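Local coordinates for protein oxaloacetate acetyl hydrolase (Cryphonectria parasitica, PDB 3LYE) that belongs to the phosphoenolpyruvate phosphomutase family of TIM-barrel proteins and forms a four-chain assembly with bound calcium ions, at residues Ala54-Ser59 / Arg75-Met80; Thr97-Pro102 / Ala106-His111; Leu122-Leu127 / Ile181-Ala186; Val140-Tyr145 / Tyr177-Glu182; Leu262-Leu265 / Gly269-Gly272. All blocks are in the same frame, centred on the assembly; numbering follows the deposited sequence.

Interaction 1: residues Ala54-Ser59 / Arg75-Met80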
# COMPACT_ATOMS: atom_id res chain seq x y z
N ALA A 54 -5.85 -2.70 17.80
CA ALA A 54 -5.89 -4.16 17.85
C ALA A 54 -6.73 -4.69 16.71
O ALA A 54 -6.41 -5.70 16.13
CB ALA A 54 -6.44 -4.65 19.18
N GLY A 55 -7.85 -4.02 16.43
CA GLY A 55 -8.74 -4.46 15.37
C GLY A 55 -8.10 -4.26 14.01
O GLY A 55 -8.21 -5.13 13.13
N THR A 56 -7.45 -3.12 13.81
CA THR A 56 -6.78 -2.89 12.55
C THR A 56 -5.72 -3.98 12.32
O THR A 56 -5.60 -4.55 11.24
CB THR A 56 -6.18 -1.51 12.45
OG1 THR A 56 -7.16 -0.47 12.60
CG2 THR A 56 -5.35 -1.35 11.37
N THR A 57 -4.98 -4.31 13.38
CA THR A 57 -3.95 -5.32 13.28
C THR A 57 -4.52 -6.70 12.98
O THR A 57 -4.02 -7.43 12.11
CB THR A 57 -3.08 -5.35 14.55
OG1 THR A 57 -2.54 -4.04 14.79
CG2 THR A 57 -1.91 -6.26 14.36
N ALA A 58 -5.57 -7.07 13.71
CA ALA A 58 -6.16 -8.37 13.50
C ALA A 58 -6.76 -8.50 12.12
O ALA A 58 -6.60 -9.55 11.47
CB ALA A 58 -7.23 -8.60 14.54
N SER A 59 -7.48 -7.48 11.69
CA SER A 59 -8.16 -7.56 10.40
C SER A 59 -7.29 -7.34 9.18
O SER A 59 -7.35 -8.14 8.23
CB SER A 59 -9.34 -6.60 10.43
OG SER A 59 -10.11 -6.62 9.24
N ARG A 75 -2.65 4.50 9.03
CA ARG A 75 -3.15 5.59 8.22
C ARG A 75 -4.03 5.04 7.11
O ARG A 75 -5.06 5.61 6.81
CB ARG A 75 -2.00 6.40 7.62
CG ARG A 75 -2.51 7.59 6.84
CD ARG A 75 -1.77 7.97 5.62
NE ARG A 75 -2.48 9.05 4.92
CZ ARG A 75 -2.13 9.56 3.75
NH1 ARG A 75 -2.84 10.53 3.15
NH2 ARG A 75 -1.03 9.11 3.16
N ASP A 76 -3.63 3.94 6.48
CA ASP A 76 -4.48 3.43 5.42
C ASP A 76 -5.85 3.05 5.90
O ASP A 76 -6.85 3.33 5.24
CB ASP A 76 -3.82 2.24 4.73
CG ASP A 76 -2.75 2.68 3.73
OD1 ASP A 76 -2.17 1.79 3.08
OD2 ASP A 76 -2.50 3.91 3.61
N ASN A 77 -5.95 2.40 7.06
CA ASN A 77 -7.26 2.01 7.56
C ASN A 77 -8.06 3.23 7.98
O ASN A 77 -9.26 3.29 7.74
CB ASN A 77 -7.11 1.00 8.69
CG ASN A 77 -8.26 0.02 8.78
OD1 ASN A 77 -8.83 -0.38 7.78
ND2 ASN A 77 -8.56 -0.39 9.99
N ALA A 78 -7.42 4.20 8.60
CA ALA A 78 -8.12 5.39 9.05
C ALA A 78 -8.59 6.24 7.89
O ALA A 78 -9.66 6.78 7.92
CB ALA A 78 -7.25 6.20 10.02
N ASP A 79 -7.77 6.36 6.86
CA ASP A 79 -8.09 7.14 5.67
C ASP A 79 -9.34 6.50 5.01
O ASP A 79 -10.28 7.17 4.59
CB ASP A 79 -6.87 7.11 4.76
CG ASP A 79 -7.11 7.72 3.45
OD1 ASP A 79 -7.41 7.00 2.48
OD2 ASP A 79 -7.05 8.91 3.39
N MET A 80 -9.34 5.18 4.95
CA MET A 80 -10.46 4.48 4.39
C MET A 80 -11.74 4.72 5.21
O MET A 80 -12.78 5.12 4.68
CB MET A 80 -10.17 2.97 4.27
CG MET A 80 -11.29 2.16 3.65
SD MET A 80 -12.55 1.56 4.85
CE MET A 80 -11.59 0.39 5.84

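Interaction 2: residues Thr97-Pro102 / Ala106-His111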
# COMPACT_ATOMS: atom_id res chain seq x y z
N THR A 97 2.13 5.14 19.87
CA THR A 97 3.14 6.02 20.38
C THR A 97 3.68 6.95 19.26
O THR A 97 4.63 7.71 19.47
CB THR A 97 4.33 5.28 20.96
OG1 THR A 97 4.97 4.59 19.90
CG2 THR A 97 3.95 4.25 22.02
N GLY A 98 3.03 6.95 18.10
CA GLY A 98 3.50 7.79 17.02
C GLY A 98 4.44 7.09 16.06
O GLY A 98 4.95 7.72 15.15
N TYR A 99 4.73 5.82 16.32
CA TYR A 99 5.55 4.99 15.43
C TYR A 99 7.00 5.34 15.26
O TYR A 99 7.62 4.95 14.29
CB TYR A 99 4.81 4.84 14.04
CG TYR A 99 3.35 4.53 14.25
CD1 TYR A 99 2.38 5.47 13.99
CD2 TYR A 99 2.94 3.33 14.84
CE1 TYR A 99 1.04 5.24 14.28
CE2 TYR A 99 1.60 3.09 15.13
CZ TYR A 99 0.67 4.07 14.88
OH TYR A 99 -0.63 3.91 15.22
N GLY A 100 7.55 6.03 16.22
CA GLY A 100 8.94 6.42 16.20
C GLY A 100 9.19 7.64 17.08
O GLY A 100 8.43 7.92 18.00
N GLY A 101 10.28 8.35 16.80
CA GLY A 101 10.65 9.55 17.53
C GLY A 101 9.75 10.68 17.06
O GLY A 101 8.81 10.50 16.28
N PRO A 102 10.04 11.89 17.51
CA PRO A 102 9.22 13.05 17.15
C PRO A 102 9.00 13.27 15.67
O PRO A 102 7.94 13.74 15.30
CB PRO A 102 9.95 14.22 17.80
CG PRO A 102 11.15 13.70 18.39
CD PRO A 102 11.20 12.25 18.36
N ALA A 106 5.14 13.49 14.44
CA ALA A 106 4.67 14.58 13.60
C ALA A 106 4.13 14.07 12.26
O ALA A 106 3.07 14.50 11.81
CB ALA A 106 5.79 15.57 13.36
N ARG A 107 4.86 13.15 11.64
CA ARG A 107 4.42 12.58 10.36
C ARG A 107 3.06 11.91 10.52
O ARG A 107 2.20 12.05 9.69
CB ARG A 107 5.46 11.57 9.89
CG ARG A 107 5.12 10.98 8.53
CD ARG A 107 6.30 10.17 8.02
NE ARG A 107 6.04 9.51 6.74
CZ ARG A 107 6.10 10.14 5.56
NH1 ARG A 107 6.45 11.41 5.49
NH2 ARG A 107 5.78 9.48 4.45
N THR A 108 2.88 11.18 11.62
CA THR A 108 1.64 10.48 11.89
C THR A 108 0.48 11.48 12.02
O THR A 108 -0.57 11.31 11.41
CB THR A 108 1.77 9.62 13.16
OG1 THR A 108 2.77 8.60 12.97
CG2 THR A 108 0.45 8.95 13.50
N VAL A 109 0.68 12.53 12.83
CA VAL A 109 -0.36 13.50 13.01
C VAL A 109 -0.68 14.17 11.67
O VAL A 109 -1.84 14.37 11.35
CB VAL A 109 0.01 14.52 14.13
CG1 VAL A 109 -1.03 15.65 14.17
CG2 VAL A 109 0.10 13.81 15.47
N GLU A 110 0.36 14.55 10.91
CA GLU A 110 0.13 15.21 9.64
C GLU A 110 -0.67 14.30 8.71
O GLU A 110 -1.58 14.76 8.04
CB GLU A 110 1.48 15.53 9.06
CG GLU A 110 1.49 16.10 7.67
CD GLU A 110 2.91 16.34 7.21
OE1 GLU A 110 3.81 15.52 7.56
OE2 GLU A 110 3.12 17.34 6.50
N HIS A 111 -0.28 13.03 8.61
CA HIS A 111 -0.98 12.08 7.74
C HIS A 111 -2.43 11.85 8.18
O HIS A 111 -3.34 11.79 7.36
CB HIS A 111 -0.20 10.78 7.64
CG HIS A 111 1.01 10.89 6.77
ND1 HIS A 111 1.32 9.97 5.80
CD2 HIS A 111 1.98 11.84 6.70
CE1 HIS A 111 2.41 10.34 5.16
NE2 HIS A 111 2.81 11.49 5.66

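Interaction 3: residues Leu122-Leu127 / Ile181-Ala186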
# COMPACT_ATOMS: atom_id res chain seq x y z
N LEU A 122 -2.50 9.32 21.80
CA LEU A 122 -1.04 9.16 21.80
C LEU A 122 -0.62 8.85 23.22
O LEU A 122 -0.91 9.61 24.12
CB LEU A 122 -0.46 10.50 21.30
CG LEU A 122 1.04 10.68 21.31
CD1 LEU A 122 1.75 9.58 20.57
CD2 LEU A 122 1.37 12.04 20.68
N GLU A 123 0.07 7.73 23.39
CA GLU A 123 0.46 7.22 24.68
C GLU A 123 1.90 7.29 25.06
O GLU A 123 2.76 7.71 24.29
CB GLU A 123 -0.04 5.75 24.75
CG GLU A 123 0.79 4.80 23.90
CD GLU A 123 0.02 3.58 23.38
OE1 GLU A 123 0.67 2.55 23.13
OE2 GLU A 123 -1.19 3.67 23.16
N ASP A 124 2.12 6.93 26.33
CA ASP A 124 3.43 6.93 26.94
C ASP A 124 4.11 5.57 27.01
O ASP A 124 5.11 5.44 27.70
CB ASP A 124 3.39 7.62 28.32
CG ASP A 124 2.43 6.98 29.29
OD1 ASP A 124 2.44 7.42 30.46
OD2 ASP A 124 1.63 6.10 28.88
N GLN A 125 3.61 4.57 26.31
CA GLN A 125 4.27 3.26 26.36
C GLN A 125 5.57 3.21 25.58
O GLN A 125 5.84 4.06 24.73
CB GLN A 125 3.40 2.20 25.70
CG GLN A 125 2.18 1.91 26.41
CD GLN A 125 1.56 0.60 25.92
OE1 GLN A 125 2.20 -0.44 25.89
NE2 GLN A 125 0.33 0.66 25.55
N ILE A 126 6.38 2.20 25.84
CA ILE A 126 7.63 2.06 25.12
C ILE A 126 7.16 1.65 23.73
O ILE A 126 6.12 1.01 23.59
CB ILE A 126 8.55 1.03 25.78
CG1 ILE A 126 9.35 1.74 26.86
CG2 ILE A 126 9.48 0.40 24.77
CD1 ILE A 126 8.49 2.29 27.90
N LEU A 127 7.93 1.98 22.72
CA LEU A 127 7.53 1.65 21.36
C LEU A 127 7.91 0.24 20.93
O LEU A 127 7.24 -0.38 20.09
CB LEU A 127 8.15 2.69 20.43
CG LEU A 127 9.43 2.41 19.64
CD1 LEU A 127 9.75 3.57 18.69
CD2 LEU A 127 10.59 2.19 20.57
N ILE A 181 -2.10 11.33 36.89
CA ILE A 181 -2.67 12.66 36.97
C ILE A 181 -1.63 13.73 36.63
O ILE A 181 -1.91 14.67 35.87
CB ILE A 181 -3.27 12.92 38.38
CG1 ILE A 181 -4.43 11.94 38.67
CG2 ILE A 181 -3.79 14.32 38.50
CD1 ILE A 181 -5.50 11.88 37.57
N GLU A 182 -0.41 13.58 37.14
CA GLU A 182 0.63 14.57 36.85
C GLU A 182 1.00 14.52 35.36
O GLU A 182 1.28 15.56 34.75
CB GLU A 182 1.83 14.37 37.78
CG GLU A 182 1.45 14.51 39.27
CD GLU A 182 2.65 14.48 40.20
OE1 GLU A 182 3.77 14.24 39.71
OE2 GLU A 182 2.47 14.70 41.42
N ARG A 183 1.01 13.34 34.77
CA ARG A 183 1.34 13.22 33.35
C ARG A 183 0.28 13.86 32.47
O ARG A 183 0.58 14.49 31.48
CB ARG A 183 1.48 11.77 32.93
CG ARG A 183 2.76 11.18 33.36
CD ARG A 183 2.94 9.71 33.00
NE ARG A 183 4.26 9.31 33.44
CZ ARG A 183 5.20 8.71 32.71
NH1 ARG A 183 4.96 8.32 31.47
NH2 ARG A 183 6.38 8.47 33.25
N LEU A 184 -0.97 13.69 32.86
CA LEU A 184 -2.08 14.25 32.13
C LEU A 184 -2.06 15.77 32.26
O LEU A 184 -2.27 16.48 31.29
CB LEU A 184 -3.40 13.65 32.58
CG LEU A 184 -3.60 12.19 32.16
CD1 LEU A 184 -4.91 11.69 32.82
CD2 LEU A 184 -3.63 12.00 30.67
N ARG A 185 -1.80 16.28 33.46
CA ARG A 185 -1.74 17.72 33.63
C ARG A 185 -0.60 18.29 32.77
O ARG A 185 -0.75 19.35 32.14
CB ARG A 185 -1.49 18.09 35.09
CG ARG A 185 -2.68 17.97 35.93
CD ARG A 185 -2.43 18.55 37.30
NE ARG A 185 -3.63 18.41 38.11
CZ ARG A 185 -3.68 17.85 39.32
NH1 ARG A 185 -4.85 17.79 39.94
NH2 ARG A 185 -2.57 17.39 39.90
N ALA A 186 0.53 17.61 32.74
CA ALA A 186 1.66 18.07 31.95
C ALA A 186 1.29 18.05 30.46
O ALA A 186 1.62 18.97 29.72
CB ALA A 186 2.90 17.26 32.21

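Interaction 4: residues Val140-Tyr145 / Tyr177-Glu182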
# COMPACT_ATOMS: atom_id res chain seq x y z
N VAL A 140 7.51 5.27 29.22
CA VAL A 140 8.72 6.06 29.09
C VAL A 140 8.68 7.12 30.18
O VAL A 140 7.70 7.25 30.91
CB VAL A 140 8.83 6.74 27.70
CG1 VAL A 140 8.93 5.70 26.59
CG2 VAL A 140 7.66 7.70 27.46
N SER A 141 9.77 7.86 30.33
CA SER A 141 9.81 8.91 31.32
C SER A 141 8.80 10.02 30.99
O SER A 141 8.35 10.16 29.85
CB SER A 141 11.20 9.50 31.39
OG SER A 141 11.47 10.24 30.23
N ARG A 142 8.47 10.84 31.98
CA ARG A 142 7.53 11.91 31.77
C ARG A 142 8.05 12.84 30.66
O ARG A 142 7.32 13.22 29.73
CB ARG A 142 7.31 12.68 33.06
CG ARG A 142 6.16 13.63 32.92
CD ARG A 142 5.87 14.41 34.18
NE ARG A 142 5.59 13.58 35.35
CZ ARG A 142 5.51 14.09 36.58
NH1 ARG A 142 5.70 15.39 36.75
NH2 ARG A 142 5.27 13.32 37.62
N ASP A 143 9.33 13.18 30.72
CA ASP A 143 9.91 14.06 29.71
C ASP A 143 9.85 13.43 28.30
O ASP A 143 9.56 14.11 27.34
CB ASP A 143 11.34 14.38 30.07
CG ASP A 143 11.47 15.55 31.06
OD1 ASP A 143 12.59 15.71 31.58
OD2 ASP A 143 10.49 16.30 31.31
N GLU A 144 10.15 12.14 28.18
CA GLU A 144 10.11 11.47 26.89
C GLU A 144 8.69 11.46 26.33
O GLU A 144 8.47 11.57 25.13
CB GLU A 144 10.61 10.03 27.00
CG GLU A 144 12.05 9.83 27.45
CD GLU A 144 12.41 8.34 27.52
OE1 GLU A 144 12.72 7.78 26.44
OE2 GLU A 144 12.36 7.71 28.61
N TYR A 145 7.71 11.31 27.22
CA TYR A 145 6.33 11.33 26.78
C TYR A 145 5.94 12.72 26.28
O TYR A 145 5.28 12.86 25.25
CB TYR A 145 5.43 10.95 27.93
CG TYR A 145 3.96 11.10 27.71
CD1 TYR A 145 3.34 10.49 26.62
CD2 TYR A 145 3.17 11.76 28.63
CE1 TYR A 145 1.97 10.58 26.46
CE2 TYR A 145 1.80 11.82 28.48
CZ TYR A 145 1.21 11.24 27.40
OH TYR A 145 -0.14 11.31 27.29
N TYR A 177 -1.69 6.05 40.34
CA TYR A 177 -2.65 7.09 40.04
C TYR A 177 -2.08 8.51 40.02
O TYR A 177 -2.27 9.21 39.04
CB TYR A 177 -3.83 6.95 40.97
CG TYR A 177 -4.91 7.96 40.81
CD1 TYR A 177 -4.93 9.09 41.58
CD2 TYR A 177 -5.91 7.80 39.87
CE1 TYR A 177 -5.91 10.01 41.46
CE2 TYR A 177 -6.92 8.72 39.74
CZ TYR A 177 -6.90 9.84 40.54
OH TYR A 177 -7.88 10.80 40.45
N GLU A 178 -1.38 8.91 41.07
CA GLU A 178 -0.81 10.25 41.13
C GLU A 178 0.04 10.57 39.91
O GLU A 178 -0.07 11.65 39.36
CB GLU A 178 0.05 10.45 42.39
CG GLU A 178 -0.69 10.81 43.65
CD GLU A 178 0.27 11.12 44.80
OE1 GLU A 178 1.12 12.04 44.65
OE2 GLU A 178 0.18 10.44 45.85
N GLU A 179 0.91 9.64 39.52
CA GLU A 179 1.77 9.82 38.36
C GLU A 179 0.92 10.04 37.11
O GLU A 179 1.24 10.89 36.30
CB GLU A 179 2.68 8.61 38.17
CG GLU A 179 3.58 8.66 36.96
CD GLU A 179 4.54 9.83 36.98
OE1 GLU A 179 4.99 10.28 35.91
OE2 GLU A 179 4.86 10.31 38.08
N CYS A 180 -0.18 9.29 36.98
CA CYS A 180 -1.05 9.44 35.81
C CYS A 180 -1.61 10.83 35.76
O CYS A 180 -1.60 11.46 34.71
CB CYS A 180 -2.22 8.46 35.86
SG CYS A 180 -1.75 6.77 35.50
N ILE A 181 -2.10 11.33 36.89
CA ILE A 181 -2.67 12.66 36.97
C ILE A 181 -1.63 13.73 36.63
O ILE A 181 -1.91 14.67 35.87
CB ILE A 181 -3.27 12.92 38.38
CG1 ILE A 181 -4.43 11.94 38.67
CG2 ILE A 181 -3.79 14.32 38.50
CD1 ILE A 181 -5.50 11.88 37.57
N GLU A 182 -0.41 13.58 37.14
CA GLU A 182 0.63 14.57 36.85
C GLU A 182 1.00 14.52 35.36
O GLU A 182 1.28 15.56 34.75
CB GLU A 182 1.83 14.37 37.78
CG GLU A 182 1.45 14.51 39.27
CD GLU A 182 2.65 14.48 40.20
OE1 GLU A 182 3.77 14.24 39.71
OE2 GLU A 182 2.47 14.70 41.42

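Interaction 5: residues Leu262-Leu265 / Gly269-Gly272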
# COMPACT_ATOMS: atom_id res chain seq x y z
N LEU A 262 -18.72 -21.07 11.09
CA LEU A 262 -17.76 -22.00 10.49
C LEU A 262 -17.81 -23.38 11.14
O LEU A 262 -17.57 -24.39 10.48
CB LEU A 262 -16.37 -21.37 10.47
CG LEU A 262 -16.20 -20.18 9.54
CD1 LEU A 262 -14.75 -19.74 9.65
CD2 LEU A 262 -16.59 -20.59 8.12
N VAL A 263 -18.12 -23.45 12.43
CA VAL A 263 -18.24 -24.75 13.12
C VAL A 263 -19.45 -25.46 12.47
O VAL A 263 -19.42 -26.65 12.22
CB VAL A 263 -18.43 -24.58 14.64
CG1 VAL A 263 -18.99 -25.85 15.27
CG2 VAL A 263 -17.11 -24.22 15.27
N ARG A 264 -20.54 -24.72 12.23
CA ARG A 264 -21.73 -25.29 11.60
C ARG A 264 -21.37 -25.78 10.19
O ARG A 264 -21.80 -26.85 9.79
CB ARG A 264 -22.85 -24.25 11.52
CG ARG A 264 -24.17 -24.77 10.99
CD ARG A 264 -25.16 -23.63 10.84
NE ARG A 264 -25.33 -22.98 12.13
CZ ARG A 264 -25.13 -21.69 12.42
NH1 ARG A 264 -24.82 -20.77 11.52
NH2 ARG A 264 -25.32 -21.33 13.66
N LEU A 265 -20.61 -25.01 9.43
CA LEU A 265 -20.24 -25.46 8.10
C LEU A 265 -19.38 -26.72 8.18
O LEU A 265 -19.60 -27.69 7.45
CB LEU A 265 -19.46 -24.36 7.36
CG LEU A 265 -18.90 -24.75 6.00
CD1 LEU A 265 -20.03 -25.15 5.09
CD2 LEU A 265 -18.12 -23.59 5.48
N GLY A 269 -22.22 -28.99 7.18
CA GLY A 269 -22.25 -28.79 5.74
C GLY A 269 -23.07 -27.68 5.17
O GLY A 269 -23.33 -27.68 3.97
N VAL A 270 -23.51 -26.77 6.04
CA VAL A 270 -24.29 -25.61 5.65
C VAL A 270 -23.82 -24.42 6.50
O VAL A 270 -23.39 -24.56 7.64
CB VAL A 270 -25.80 -25.77 5.83
CG1 VAL A 270 -26.30 -26.91 4.97
CG2 VAL A 270 -26.13 -25.98 7.29
N VAL A 271 -23.89 -23.25 5.90
CA VAL A 271 -23.49 -21.98 6.57
C VAL A 271 -24.61 -21.57 7.52
O VAL A 271 -24.36 -21.20 8.66
CB VAL A 271 -23.17 -20.94 5.52
CG1 VAL A 271 -22.95 -19.55 6.12
CG2 VAL A 271 -21.93 -21.37 4.73
N GLY A 272 -25.85 -21.59 7.05
CA GLY A 272 -26.96 -21.26 7.93
C GLY A 272 -27.19 -19.87 8.47
O GLY A 272 -27.74 -19.71 9.57

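Interaction 1: residues Ala54-Ser59 / Arg75-Met80
N77 reaches from helix 71-82 straight at T56 of helix 53-61, and the two side chains approach from opposite directions. N77 CB sits 4.0 Å from the methyl CG2 of T56, an apolar brush at the base of the amide. One bond further, N77 CG is 4.0 Å from T56 OG1 and about as far from the methyl, so the carboxamide rises beside the two branches of the threonine. At the tip, N77 ND2 gives a hydrogen to T56 OG1 at 3.0 Å. The hydroxyl lies 15° out of the amide plane and the N-H...O angle is 146°, a bond in line with the amide but noticeably bent. The same ND2 is also 3.6 Å from T56 CG2, so it lies close to both branches. With chi1 at -58°, T56 puts OG1 next to its own backbone N, where the hydroxyl also bonds the carbonyl O of T52 one turn back, while CG2 swings anti to N. N77 ND2 has a second hydrogen bond, to the carbonyl O of Y33, and M51 of strand 49-51 packs against both T56 and N77.

These two residues are the whole of the contact and both are buried, where helices 53-61 and 71-82, which come between strands 49-51 and 91-94 in the chain, lie near M51. The chemistry implies a buried polar link in which hydroxyl and amide nitrogen each have two partners, which should limit rotation of the amide.

Interaction 2: residues Thr97-Pro102 / Ala106-His111
T108 OG1 sits among three groups: the carbonyl O of G98 at 3.2 Å, the carbonyl O of M104 one turn back in its own helix, and the ring edge of Y99. M104 O is its stronger polar partner, and since the hydroxyl has one proton for two carbonyls, the bond to G98 is not certain. The approach to Y99 is edgewise: OG1 lies in the plane of the ring, 3.3 Å from CD1. T108 CG2, anti to its backbone N, follows the same edge and comes within 3.8 Å of Y99 CE1, the two side chains crossing at about a right angle.

At the helix start the bond is clear. A106 N donates to P102 O at 2.9 Å, nearly straight at 171°, and the methyl CB of A106 lies 3.4 Å from that same oxygen. G101 occupies the N-cap position, and G98 has a positive phi of 93° that suits glycine.

The ring's hydroxyl bonds to OD2 of D96, which joins D94 at a calcium ion. Such a loop, leaving strand 91-94 past metal ligands and turning into helix 102-114, is the beta-alpha connection at the C-terminal end of a TIM-barrel strand, where sites of this fold lie.

Interaction 3: residues Leu122-Leu127 / Ile181-Ala186
D124 and R183 form a buried salt bridge between the loop that follows strand 119-122 of the TIM barrel and helix 177-189 on its outside. The tight part is small and almost wholly polar. R183 NH1 donates to D124 OD1 at 2.9 Å, on the anti side of the carboxylate, away from OD2 and 26° out of its plane. The bond is bent to 140°, and with the carboxylate and guanidinium planes 61° apart, the two groups cross instead of lying flat together. The arginine gets there with its chain extended from CG to NE, which lays CD alongside the acid, 3.5 Å from OD1, while NH1 also passes 3.6 Å from D124 CB.

Both groups are anchored beyond this bond. D124 OD1 also bonds T169 OG1 and OD2 takes the backbone N of D170, tying the acid to the end of strand 164-169 and the residue after it; R183 NE pairs with E179 OE1, and NH2 reaches the carbonyl O of V140.

Away from this bridge the two segments separate. I126 and L127 lead away from the helix, L127 to meet L127 of the fourth subunit, and E182, R185 and A186, each partly exposed, face other directions. Even the paired residues stay apart at the backbone: D124 CA and R183 CA are 9.2 Å from each other, so the extended arginine spans the gap to place NH1 on OD1.

Interaction 4: residues Val140-Tyr145 / Tyr177-Glu182
A salt-bridge network of R142, E179 and E182 ties the start of helix 142-158 to the start of helix 177-189, two neighbouring helices on the outside of the TIM barrel. R142 leaves the first turn of its helix with CG anti to the backbone N and then bends at chi3 (-57°), which turns the guanidinium toward the two acids. NH2 does most of the work. It donates to E179 OE2 at 3.1 Å, with that oxygen almost exactly in the guanidinium plane and met on its syn side but well out of the carboxylate plane. E179 OE1 stands further off, 3.4 Å from R142 NE and a weak bond, so the carboxylate faces the NE-NH2 edge as a lopsided pair. OE1 has a stronger partner in R183 NE, and E179 folds its chain at chi2 (60°) to serve both arginines.

E182 comes from another direction. Its OE1 takes R142 NH2 at 2.7 Å through the anti lone pair, with the N-H...O angle down at 134° and the carboxylate nearly perpendicular to the guanidinium. One nitrogen is thus held by two acids, and the shared positive charge probably offsets the closeness of the two carboxylates.

This is a surface contact, touched by no other chain of the assembly. Behind R142 the helix opens with a capping box of S141 and E144, whose surer half is S141 N donating to E144 OE2 at 3.1 Å. Across the gap, E182 CB rides 3.5 Å above one face of the R142 guanidinium, offset toward its rim.

Interaction 5: residues Leu262-Leu265 / Gly269-Gly272
R264 sends CG out anti to its backbone N (chi1 -175°) and then folds at chi3 (-58°), and this bend swings the guanidinium alongside the chain that returns after the helix. NH1 donates to V271 O at 2.9 Å. The bond is straight, 170°, and it lies in both the guanidinium plane and the carbonyl plane, so the backbone oxygen is met squarely at the edge of the group. Lower down the arginine, CG passes 3.4 Å from V270 O, which also receives a C-H...O contact from L265 CA at 3.3 Å.

The chain is here leaving helix 251-268, which follows the last strand of the barrel, 243-247. L262 and L265 pack on L44 and F246 of the second subunit, consistent with the helix exchange between subunits known in this superfamily. V271 rests on E224 of that subunit, a residue at a calcium site.

L265 CD1 touches V271 CG2 at 4.2 Å, an apolar contact on the buried side. G269, the first residue past the helix, has a positive phi suited to glycine; its N still bonds L265 O at 2.9 Å, approaching from above the carbonyl plane, and has a second, weak bond to R264 O.

Along the chain, interactions 1 and 2 come in turn; interactions 3 and 4 then end on the same helix, 177-189, and interaction 5 closes the series. The first four lie within the barrel domain. Interactions 3 and 4 have centres about 5 Å apart, share I181 and E182, and meet where R183 NH2 bonds V140 O. Interaction 2 adjoins interaction 3 through T97, its centre about 15 Å away, and interaction 1 through R75 packing on H111, with centres about 16 Å apart. Interaction 5 lies about 50 Å from interaction 4, centre to centre, out on helix 251-268; both it and interaction 1 touch the second subunit, so contacts at both places lie against the same neighbour.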